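Local coordinates for tyrosine--tRNA ligase, mitochondrial (Emericella nidulans, PDB 5IHX), which probably attaches L-tyrosine to mitochondrial tRNA(Tyr) at the expense of ATP, this C-terminally truncated chain containing the class I catalytic domain, at residues A70-T75 and L85-L90; C233-G238 and I277-P282; H154-Q159 and F331-I336. All blocks are in the same frame, centred on the assembly; numbering follows the deposited sequence.

Contact 1: A70-T75 and L85-L90; sequences AGVDPT and LPFMVL. With TYR (tyrosine), chain C.
A70 meets three side chains of helix 84-95 with a single methyl group. L90 comes nearest, its CD1 lying 3.7 Å from A70 CB. The ring of P86 adds a second contact through its own CB, 4.1 Å from A70 CB, while F87 CE1 approaches the same methyl obliquely. Two residues further along the strand, V72 also faces the helix and meets the rim of the F87 ring: V72 CG1 is near the ring plane, 3.9 Å from F87 CZ, and the two side chains cross at about a right angle. F87 sets out alongside the strand, but with CG anti to its carbonyl carbon (chi1 -64°) the ring swings toward it and the CZ end reaches V72. No hydrogen bond crosses between the segments, and the side-chain contacts are all apolar.

G71 lies between these two residues and belongs to the other face of the strand. Having no side chain, it lets the bound tyrosine settle against the backbone, with G71 CA 3.5 Å from CD1 of the ligand. Beyond the strand end, D73 OD2 stands 3.5 Å from the ligand's CD2. Y217 OH bonds to D73 OD1 and T108 OG1 to D73 OD2, so the carboxylate is held at both oxygens; Y217 also bonds to the substrate.

Strand 68-72, helix 84-95 and strand 100-104 form a beta-alpha-beta unit of the nucleotide-binding fold. Strand 100-104 brings F102 nearly parallel to the F87 ring, and helix 126-153 packs M136 and L140 against V72.

Contact 2: C233-G238 and I277-P282; sequences CQVQVG and IGFTTP
F279 carries its CG between the backbone N and the carbonyl carbon (chi1 59°), a torsion that brings the ring back over the neighbouring strand, where V237 and V235 receive it. V237 places CG2 anti to its own backbone N, and this methyl sits over one face of the F279 ring in a CH-pi contact, 4.1 Å from V237 CG2 to the ring centroid and 28° off the normal. V235 uses CG1 instead: it comes in at the ring edge, near the plane, 3.9 Å from F279 CE1. Next to it V235 and I277 point the same way, side by side, with V235 CG2 4.1 Å from I277 CG2. On this V235 and V237 side, L57 of helix 54-63 and V89 of helix 84-95 pack against F279.

Beneath these side chains the backbones run as adjacent parallel strands, the segment axes 4.8 Å apart, within a beta-alpha-beta unit whose connection contains helix 243-259. The bonds alternate as parallel pairing requires. I277 N donates to Q234 O, Q236 N to I277 O at 3.2 Å, F279 N to Q236 O and G238 N to F279 O, and T281 N closes the row on G238 O at 2.9 Å. The alpha hydrogens of V235 and V237 point at I277 O and F279 O respectively, so each carbonyl accepts an N-H and is also approached by a C-H.

The side chains of Q236 and T280 lie on the opposite face of the sheet, where G278 and G238 contribute none. The Q236 side chain is fully extended away from strand 277-280 toward the bound tyrosine, which it approaches to about 4 Å, and Q221 NE2 bonds to Q236 OE1, fixing the amide at the pocket wall. T280 OG1 pairs with D49 N beside the antiparallel strand 50-51.

Contact 3: H154-Q159 and F331-I336; sequences HGYKRQ and FTFLPI
H154 lays one face of its imidazole against F333, which approaches with its CB rather than its ring. The CH-pi contact measures 4.0 Å from F333 CB to the H154 ring centroid, 28° off the normal, and F333 CB is 3.7 Å from H154 CD2. Over the same face, toward the rim, the backbone continues with F333 O and L334 N. At the far end of the imidazole, L334 starts out pointing away, but its CD2 branch reaches back to 3.9 Å from H154 CE1. H154 NE2 bonds to E362 OE2, which with the packing over the face restrains the ring's rotation; the nearby carboxylate may favour a protonated imidazole.

Both segments lie in loops that leave or join helices. Helix 126-153 finishes in a Schellman motif, with G155 at positive phi as the C-prime residue and Y156 N returning to G151 O. Opposite, T332 OG1 accepts from L334 N in an ST turn, and P335 is the N-cap residue before helix 336-348. The contact thus joins the C-terminal end of one long helix to the link between helices 321-331 and 336-348.

Y156 meets F333 less closely. Their rings are tilted at 67°, oblique to one another, with centroids 6.0 Å apart. A water completes the pairing, 2.8 Å from Y156 OH, and donates to F333 O at 2.6 Å. The F333 ring also meets W92 and Y150 in an aromatic cluster, and Y150 OH bonds to F333 N.

How the contacts relate
Contacts 1 and 2 share the central sheet: strands 68-72 and 235-238 are neighbours in it, and the two centres lie 11 Å apart. They touch where A70 CB comes 3.4 Å from V237 O, and again where P86 CD meets T281 OG1. Both also serve the tyrosine pocket, contact 1 through G71, V72 and D73, contact 2 through Q236. Contact 3 is more peripheral, its centre about 19 Å from that of contact 1, and supplies no residue to the pocket. Helix 84-95 bridges the gap, since M88 CE lies 3.7 Å from F331 C. Contacts 2 and 3 do not touch, their nearest atoms being about 8 Å apart.

Contact 1: A70-T75 and L85-L90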
loop_
_atom_site.group_PDB
_atom_site.type_symbol
_atom_site.label_atom_id
_atom_site.label_comp_id
_atom_site.label_asym_id
_atom_site.label_seq_id
_atom_site.Cartn_x
_atom_site.Cartn_y
_atom_site.Cartn_z
ATOM N N ALA A 70 -0.693 -11.719 -20.379
ATOM C CA ALA A 70 -1.975 -11.045 -20.247
ATOM C C ALA A 70 -2.558 -11.399 -18.890
ATOM O O ALA A 70 -2.416 -12.532 -18.431
ATOM C CB ALA A 70 -2.914 -11.456 -21.358
ATOM N N GLY A 71 -3.199 -10.426 -18.252
ATOM C CA GLY A 71 -3.775 -10.625 -16.935
ATOM C C GLY A 71 -5.289 -10.681 -16.961
ATOM O O GLY A 71 -5.925 -10.104 -17.841
ATOM N N VAL A 72 -5.865 -11.385 -15.993
ATOM C CA VAL A 72 -7.312 -11.435 -15.846
ATOM C C VAL A 72 -7.672 -11.519 -14.366
ATOM O O VAL A 72 -7.084 -12.304 -13.621
ATOM C CB VAL A 72 -7.930 -12.633 -16.617
ATOM C CG1 VAL A 72 -7.285 -13.952 -16.196
ATOM C CG2 VAL A 72 -9.439 -12.687 -16.408
ATOM N N ASP A 73 -8.619 -10.686 -13.943
ATOM C CA ASP A 73 -9.088 -10.689 -12.561
ATOM C C ASP A 73 -10.346 -11.552 -12.440
ATOM O O ASP A 73 -11.331 -11.313 -13.141
ATOM C CB ASP A 73 -9.373 -9.266 -12.071
ATOM C CG ASP A 73 -8.108 -8.507 -11.695
ATOM O OD1 ASP A 73 -8.214 -7.312 -11.344
ATOM O OD2 ASP A 73 -7.012 -9.109 -11.708
ATOM N N PRO A 74 -10.318 -12.564 -11.554
ATOM C CA PRO A 74 -11.471 -13.455 -11.382
ATOM C C PRO A 74 -12.642 -12.817 -10.630
ATOM O O PRO A 74 -12.756 -12.975 -9.415
ATOM C CB PRO A 74 -10.885 -14.626 -10.589
ATOM C CG PRO A 74 -9.783 -14.026 -9.798
ATOM C CD PRO A 74 -9.195 -12.957 -10.680
ATOM N N THR A 75 -13.495 -12.103 -11.360
ATOM C CA THR A 75 -14.699 -11.504 -10.789
ATOM C C THR A 75 -15.910 -12.407 -11.021
ATOM O O THR A 75 -17.015 -12.111 -10.565
ATOM C CB THR A 75 -14.988 -10.120 -11.399
ATOM O OG1 THR A 75 -15.183 -10.248 -12.814
ATOM C CG2 THR A 75 -13.838 -9.164 -11.129
ATOM N N LEU A 85 -9.608 -11.957 -26.737
ATOM C CA LEU A 85 -8.652 -11.463 -27.729
ATOM C C LEU A 85 -7.222 -11.373 -27.185
ATOM O O LEU A 85 -6.282 -11.772 -27.871
ATOM C CB LEU A 85 -9.092 -10.108 -28.293
ATOM C CG LEU A 85 -10.387 -10.111 -29.119
ATOM C CD1 LEU A 85 -10.578 -8.774 -29.822
ATOM C CD2 LEU A 85 -10.440 -11.261 -30.123
ATOM N N PRO A 86 -7.043 -10.858 -25.958
ATOM C CA PRO A 86 -5.678 -10.909 -25.420
ATOM C C PRO A 86 -5.140 -12.339 -25.315
ATOM O O PRO A 86 -3.939 -12.562 -25.464
ATOM C CB PRO A 86 -5.824 -10.279 -24.034
ATOM C CG PRO A 86 -6.995 -9.377 -24.154
ATOM C CD PRO A 86 -7.941 -10.063 -25.101
ATOM N N PHE A 87 -6.022 -13.298 -25.065
ATOM C CA PHE A 87 -5.596 -14.689 -24.955
ATOM C C PHE A 87 -5.432 -15.336 -26.329
ATOM O O PHE A 87 -4.685 -16.304 -26.475
ATOM C CB PHE A 87 -6.569 -15.479 -24.080
ATOM C CG PHE A 87 -6.601 -15.002 -22.655
ATOM C CD1 PHE A 87 -5.462 -15.068 -21.871
ATOM C CD2 PHE A 87 -7.761 -14.499 -22.094
ATOM C CE1 PHE A 87 -5.472 -14.628 -20.562
ATOM C CE2 PHE A 87 -7.779 -14.061 -20.781
ATOM C CZ PHE A 87 -6.632 -14.130 -20.015
ATOM N N MET A 88 -6.117 -14.803 -27.336
ATOM C CA MET A 88 -5.860 -15.212 -28.712
ATOM C C MET A 88 -4.440 -14.790 -29.093
ATOM O O MET A 88 -3.744 -15.503 -29.817
ATOM C CB MET A 88 -6.879 -14.604 -29.679
ATOM C CG MET A 88 -8.307 -15.103 -29.498
ATOM S SD MET A 88 -8.496 -16.892 -29.645
ATOM C CE MET A 88 -7.769 -17.197 -31.254
ATOM N N VAL A 89 -4.017 -13.624 -28.609
ATOM C CA VAL A 89 -2.648 -13.159 -28.831
ATOM C C VAL A 89 -1.639 -14.109 -28.188
ATOM O O VAL A 89 -0.624 -14.447 -28.798
ATOM C CB VAL A 89 -2.442 -11.726 -28.283
ATOM C CG1 VAL A 89 -0.963 -11.345 -28.268
ATOM C CG2 VAL A 89 -3.229 -10.723 -29.110
ATOM N N LEU A 90 -1.918 -14.538 -26.959
ATOM C CA LEU A 90 -1.028 -15.462 -26.264
ATOM C C LEU A 90 -1.032 -16.832 -26.938
ATOM O O LEU A 90 -0.008 -17.514 -26.983
ATOM C CB LEU A 90 -1.423 -15.608 -24.790
ATOM C CG LEU A 90 -1.328 -14.376 -23.886
ATOM C CD1 LEU A 90 -1.611 -14.772 -22.443
ATOM C CD2 LEU A 90 0.026 -13.686 -24.000
HETATM N N TYR C . -6.295 -5.119 -14.636
HETATM C CA TYR C . -6.676 -6.099 -15.694
HETATM C C TYR C . -8.186 -6.114 -15.903
HETATM O O TYR C . -8.677 -6.431 -16.988
HETATM C CB TYR C . -6.184 -7.500 -15.327
HETATM C CG TYR C . -4.730 -7.540 -14.927
HETATM C CD1 TYR C . -3.729 -7.259 -15.850
HETATM C CD2 TYR C . -4.355 -7.856 -13.628
HETATM C CE1 TYR C . -2.399 -7.294 -15.491
HETATM C CE2 TYR C . -3.027 -7.892 -13.259
HETATM C CZ TYR C . -2.053 -7.612 -14.195
HETATM O OH TYR C . -0.729 -7.645 -13.833
HETATM O OXT TYR C . -8.950 -5.813 -14.986
#

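Contact 2: C233-G238 and I277-P282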
loop_
_atom_site.group_PDB
_atom_site.type_symbol
_atom_site.label_atom_id
_atom_site.label_comp_id
_atom_site.label_asym_id
_atom_site.label_seq_id
_atom_site.Cartn_x
_atom_site.Cartn_y
_atom_site.Cartn_z
ATOM N N CYS A 233 9.773 -11.576 -19.215
ATOM C CA CYS A 233 8.486 -11.138 -19.747
ATOM C C CYS A 233 8.489 -9.642 -20.054
ATOM O O CYS A 233 8.012 -8.823 -19.265
ATOM C CB CYS A 233 7.367 -11.470 -18.769
ATOM S SG CYS A 233 5.740 -11.310 -19.484
ATOM N N GLN A 234 9.016 -9.297 -21.223
ATOM C CA GLN A 234 9.225 -7.906 -21.599
ATOM C C GLN A 234 7.950 -7.215 -22.092
ATOM O O GLN A 234 7.850 -5.987 -22.033
ATOM C CB GLN A 234 10.310 -7.833 -22.675
ATOM C CG GLN A 234 10.761 -6.430 -23.029
ATOM C CD GLN A 234 11.886 -6.426 -24.044
ATOM O OE1 GLN A 234 12.653 -7.382 -24.135
ATOM N NE2 GLN A 234 11.990 -5.347 -24.810
ATOM N N VAL A 235 6.981 -7.999 -22.559
ATOM C CA VAL A 235 5.781 -7.448 -23.191
ATOM C C VAL A 235 4.497 -7.789 -22.434
ATOM O O VAL A 235 4.361 -8.882 -21.887
ATOM C CB VAL A 235 5.640 -7.953 -24.649
ATOM C CG1 VAL A 235 4.465 -7.274 -25.346
ATOM C CG2 VAL A 235 6.928 -7.711 -25.426
ATOM N N GLN A 236 3.567 -6.836 -22.388
ATOM C CA GLN A 236 2.232 -7.089 -21.851
ATOM C C GLN A 236 1.170 -6.771 -22.895
ATOM O O GLN A 236 1.266 -5.765 -23.598
ATOM C CB GLN A 236 1.967 -6.263 -20.591
ATOM C CG GLN A 236 0.550 -6.456 -20.037
ATOM C CD GLN A 236 0.257 -5.660 -18.768
ATOM O OE1 GLN A 236 -0.857 -5.706 -18.248
ATOM N NE2 GLN A 236 1.251 -4.934 -18.266
ATOM N N VAL A 237 0.161 -7.636 -22.985
ATOM C CA VAL A 237 -1.008 -7.383 -23.819
ATOM C C VAL A 237 -2.269 -7.367 -22.958
ATOM O O VAL A 237 -2.398 -8.143 -22.014
ATOM C CB VAL A 237 -1.145 -8.438 -24.943
ATOM C CG1 VAL A 237 -1.234 -9.840 -24.364
ATOM C CG2 VAL A 237 -2.364 -8.143 -25.814
ATOM N N GLY A 238 -3.194 -6.471 -23.287
ATOM C CA GLY A 238 -4.446 -6.365 -22.560
ATOM C C GLY A 238 -5.579 -5.895 -23.447
ATOM O O GLY A 238 -5.383 -5.639 -24.634
ATOM N N ILE A 277 7.342 -2.898 -23.002
ATOM C CA ILE A 277 6.474 -2.324 -24.014
ATOM C C ILE A 277 5.209 -3.171 -24.051
ATOM O O ILE A 277 5.207 -4.297 -23.567
ATOM C CB ILE A 277 7.173 -2.282 -25.392
ATOM C CG1 ILE A 277 6.351 -1.479 -26.403
ATOM C CG2 ILE A 277 7.485 -3.700 -25.887
ATOM C CD1 ILE A 277 7.115 -1.152 -27.672
ATOM N N GLY A 278 4.123 -2.631 -24.586
ATOM C CA GLY A 278 2.879 -3.374 -24.627
ATOM C C GLY A 278 1.942 -2.904 -25.714
ATOM O O GLY A 278 2.242 -1.960 -26.446
ATOM N N PHE A 279 0.803 -3.577 -25.827
ATOM C CA PHE A 279 -0.216 -3.180 -26.784
ATOM C C PHE A 279 -1.572 -3.703 -26.354
ATOM O O PHE A 279 -1.666 -4.554 -25.467
ATOM C CB PHE A 279 0.135 -3.678 -28.189
ATOM C CG PHE A 279 0.274 -5.170 -28.298
ATOM C CD1 PHE A 279 1.439 -5.803 -27.904
ATOM C CD2 PHE A 279 -0.753 -5.935 -28.830
ATOM C CE1 PHE A 279 1.569 -7.176 -28.020
ATOM C CE2 PHE A 279 -0.628 -7.305 -28.946
ATOM C CZ PHE A 279 0.537 -7.926 -28.543
ATOM N N THR A 280 -2.620 -3.172 -26.974
ATOM C CA THR A 280 -3.984 -3.553 -26.640
ATOM C C THR A 280 -4.665 -4.259 -27.803
ATOM O O THR A 280 -4.239 -4.141 -28.954
ATOM C CB THR A 280 -4.826 -2.328 -26.252
ATOM O OG1 THR A 280 -4.880 -1.415 -27.356
ATOM C CG2 THR A 280 -4.231 -1.628 -25.041
ATOM N N THR A 281 -5.731 -4.986 -27.486
ATOM C CA THR A 281 -6.549 -5.655 -28.489
ATOM C C THR A 281 -7.829 -4.841 -28.683
ATOM O O THR A 281 -8.245 -4.126 -27.772
ATOM C CB THR A 281 -6.880 -7.102 -28.070
ATOM O OG1 THR A 281 -7.483 -7.101 -26.770
ATOM C CG2 THR A 281 -5.617 -7.951 -28.028
ATOM N N PRO A 282 -8.455 -4.940 -29.869
ATOM C CA PRO A 282 -9.627 -4.112 -30.195
ATOM C C PRO A 282 -10.856 -4.363 -29.319
ATOM O O PRO A 282 -10.991 -5.432 -28.721
ATOM C CB PRO A 282 -9.927 -4.484 -31.654
ATOM C CG PRO A 282 -9.251 -5.787 -31.880
ATOM C CD PRO A 282 -8.041 -5.776 -31.010
#

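Contact 3: H154-Q159 and F331-I336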
loop_
_atom_site.group_PDB
_atom_site.type_symbol
_atom_site.label_atom_id
_atom_site.label_comp_id
_atom_site.label_asym_id
_atom_site.label_seq_id
_atom_site.Cartn_x
_atom_site.Cartn_y
_atom_site.Cartn_z
ATOM N N HIS A 154 -4.061 -27.146 -36.808
ATOM C CA HIS A 154 -3.724 -26.219 -37.884
ATOM C C HIS A 154 -2.241 -26.248 -38.256
ATOM O O HIS A 154 -1.728 -25.315 -38.874
ATOM C CB HIS A 154 -4.158 -24.805 -37.493
ATOM C CG HIS A 154 -5.641 -24.608 -37.541
ATOM N ND1 HIS A 154 -6.330 -24.437 -38.722
ATOM C CD2 HIS A 154 -6.572 -24.580 -36.556
ATOM C CE1 HIS A 154 -7.618 -24.300 -38.464
ATOM N NE2 HIS A 154 -7.791 -24.381 -37.157
ATOM N N GLY A 155 -1.556 -27.323 -37.877
ATOM C CA GLY A 155 -0.207 -27.573 -38.353
ATOM C C GLY A 155 0.918 -27.062 -37.471
ATOM O O GLY A 155 2.087 -27.168 -37.843
ATOM N N TYR A 156 0.578 -26.512 -36.310
ATOM C CA TYR A 156 1.593 -26.036 -35.377
ATOM C C TYR A 156 1.943 -27.152 -34.402
ATOM O O TYR A 156 1.179 -27.454 -33.485
ATOM C CB TYR A 156 1.105 -24.792 -34.628
ATOM C CG TYR A 156 0.709 -23.665 -35.553
ATOM C CD1 TYR A 156 1.644 -22.737 -35.993
ATOM C CD2 TYR A 156 -0.598 -23.539 -36.000
ATOM C CE1 TYR A 156 1.283 -21.710 -36.848
ATOM C CE2 TYR A 156 -0.967 -22.519 -36.851
ATOM C CZ TYR A 156 -0.025 -21.609 -37.274
ATOM O OH TYR A 156 -0.398 -20.596 -38.127
ATOM N N LYS A 157 3.105 -27.761 -34.615
ATOM C CA LYS A 157 3.548 -28.895 -33.814
ATOM C C LYS A 157 4.428 -28.416 -32.670
ATOM O O LYS A 157 5.410 -27.706 -32.887
ATOM C CB LYS A 157 4.307 -29.903 -34.680
ATOM N N ARG A 158 4.063 -28.805 -31.452
ATOM C CA ARG A 158 4.764 -28.351 -30.258
ATOM C C ARG A 158 6.242 -28.716 -30.282
ATOM O O ARG A 158 6.608 -29.866 -30.529
ATOM C CB ARG A 158 4.107 -28.934 -29.004
ATOM C CG ARG A 158 4.860 -28.644 -27.711
ATOM C CD ARG A 158 4.058 -29.064 -26.487
ATOM N NE ARG A 158 4.876 -29.076 -25.276
ATOM C CZ ARG A 158 4.397 -29.226 -24.043
ATOM N NH1 ARG A 158 3.094 -29.374 -23.841
ATOM N NH2 ARG A 158 5.226 -29.227 -23.007
ATOM N N GLN A 159 7.079 -27.715 -30.024
ATOM C CA GLN A 159 8.519 -27.904 -29.919
ATOM C C GLN A 159 8.934 -27.817 -28.456
ATOM O O GLN A 159 8.211 -27.258 -27.630
ATOM C CB GLN A 159 9.266 -26.860 -30.753
ATOM C CG GLN A 159 8.900 -26.877 -32.232
ATOM C CD GLN A 159 9.203 -28.211 -32.888
ATOM O OE1 GLN A 159 10.191 -28.868 -32.557
ATOM N NE2 GLN A 159 8.352 -28.621 -33.821
ATOM N N PHE A 331 -10.530 -14.627 -34.078
ATOM C CA PHE A 331 -10.970 -15.710 -33.193
ATOM C C PHE A 331 -10.573 -17.125 -33.636
ATOM O O PHE A 331 -10.914 -18.092 -32.959
ATOM C CB PHE A 331 -12.493 -15.662 -33.031
ATOM C CG PHE A 331 -12.975 -14.556 -32.138
ATOM C CD1 PHE A 331 -12.826 -14.649 -30.764
ATOM C CD2 PHE A 331 -13.590 -13.432 -32.667
ATOM C CE1 PHE A 331 -13.274 -13.640 -29.934
ATOM C CE2 PHE A 331 -14.040 -12.420 -31.841
ATOM C CZ PHE A 331 -13.882 -12.523 -30.472
ATOM N N THR A 332 -9.863 -17.255 -34.754
ATOM C CA THR A 332 -9.467 -18.578 -35.244
ATOM C C THR A 332 -8.021 -18.598 -35.723
ATOM O O THR A 332 -7.400 -17.550 -35.908
ATOM C CB THR A 332 -10.371 -19.055 -36.405
ATOM O OG1 THR A 332 -9.861 -18.562 -37.651
ATOM C CG2 THR A 332 -11.810 -18.582 -36.218
ATOM N N PHE A 333 -7.501 -19.810 -35.918
ATOM C CA PHE A 333 -6.166 -20.026 -36.479
ATOM C C PHE A 333 -6.243 -20.325 -37.978
ATOM O O PHE A 333 -5.257 -20.746 -38.583
ATOM C CB PHE A 333 -5.458 -21.180 -35.754
ATOM C CG PHE A 333 -4.808 -20.792 -34.443
ATOM C CD1 PHE A 333 -4.062 -21.725 -33.737
ATOM C CD2 PHE A 333 -4.954 -19.520 -33.905
ATOM C CE1 PHE A 333 -3.465 -21.396 -32.534
ATOM C CE2 PHE A 333 -4.355 -19.186 -32.702
ATOM C CZ PHE A 333 -3.610 -20.125 -32.017
ATOM N N LEU A 334 -7.415 -20.112 -38.570
ATOM C CA LEU A 334 -7.608 -20.338 -39.999
ATOM C C LEU A 334 -6.633 -19.487 -40.811
ATOM O O LEU A 334 -6.526 -18.283 -40.576
ATOM C CB LEU A 334 -9.045 -20.014 -40.411
ATOM C CG LEU A 334 -10.141 -21.005 -40.014
ATOM C CD1 LEU A 334 -11.504 -20.378 -40.228
ATOM C CD2 LEU A 334 -10.027 -22.299 -40.812
ATOM N N PRO A 335 -5.898 -20.112 -41.755
ATOM C CA PRO A 335 -5.007 -19.331 -42.622
ATOM C C PRO A 335 -5.749 -18.247 -43.399
ATOM O O PRO A 335 -6.928 -18.419 -43.713
ATOM C CB PRO A 335 -4.431 -20.379 -43.580
ATOM C CG PRO A 335 -4.567 -21.672 -42.866
ATOM C CD PRO A 335 -5.813 -21.555 -42.042
ATOM N N ILE A 336 -5.068 -17.142 -43.688
ATOM C CA ILE A 336 -5.679 -16.031 -44.412
ATOM C C ILE A 336 -6.208 -16.468 -45.784
ATOM O O ILE A 336 -7.309 -16.078 -46.168
ATOM C CB ILE A 336 -4.684 -14.858 -44.586
ATOM C CG1 ILE A 336 -4.298 -14.269 -43.224
ATOM C CG2 ILE A 336 -5.258 -13.781 -45.511
ATOM C CD1 ILE A 336 -5.438 -13.608 -42.467
HETATM O O HOH W 1 -2.841 -21.046 -39.445
#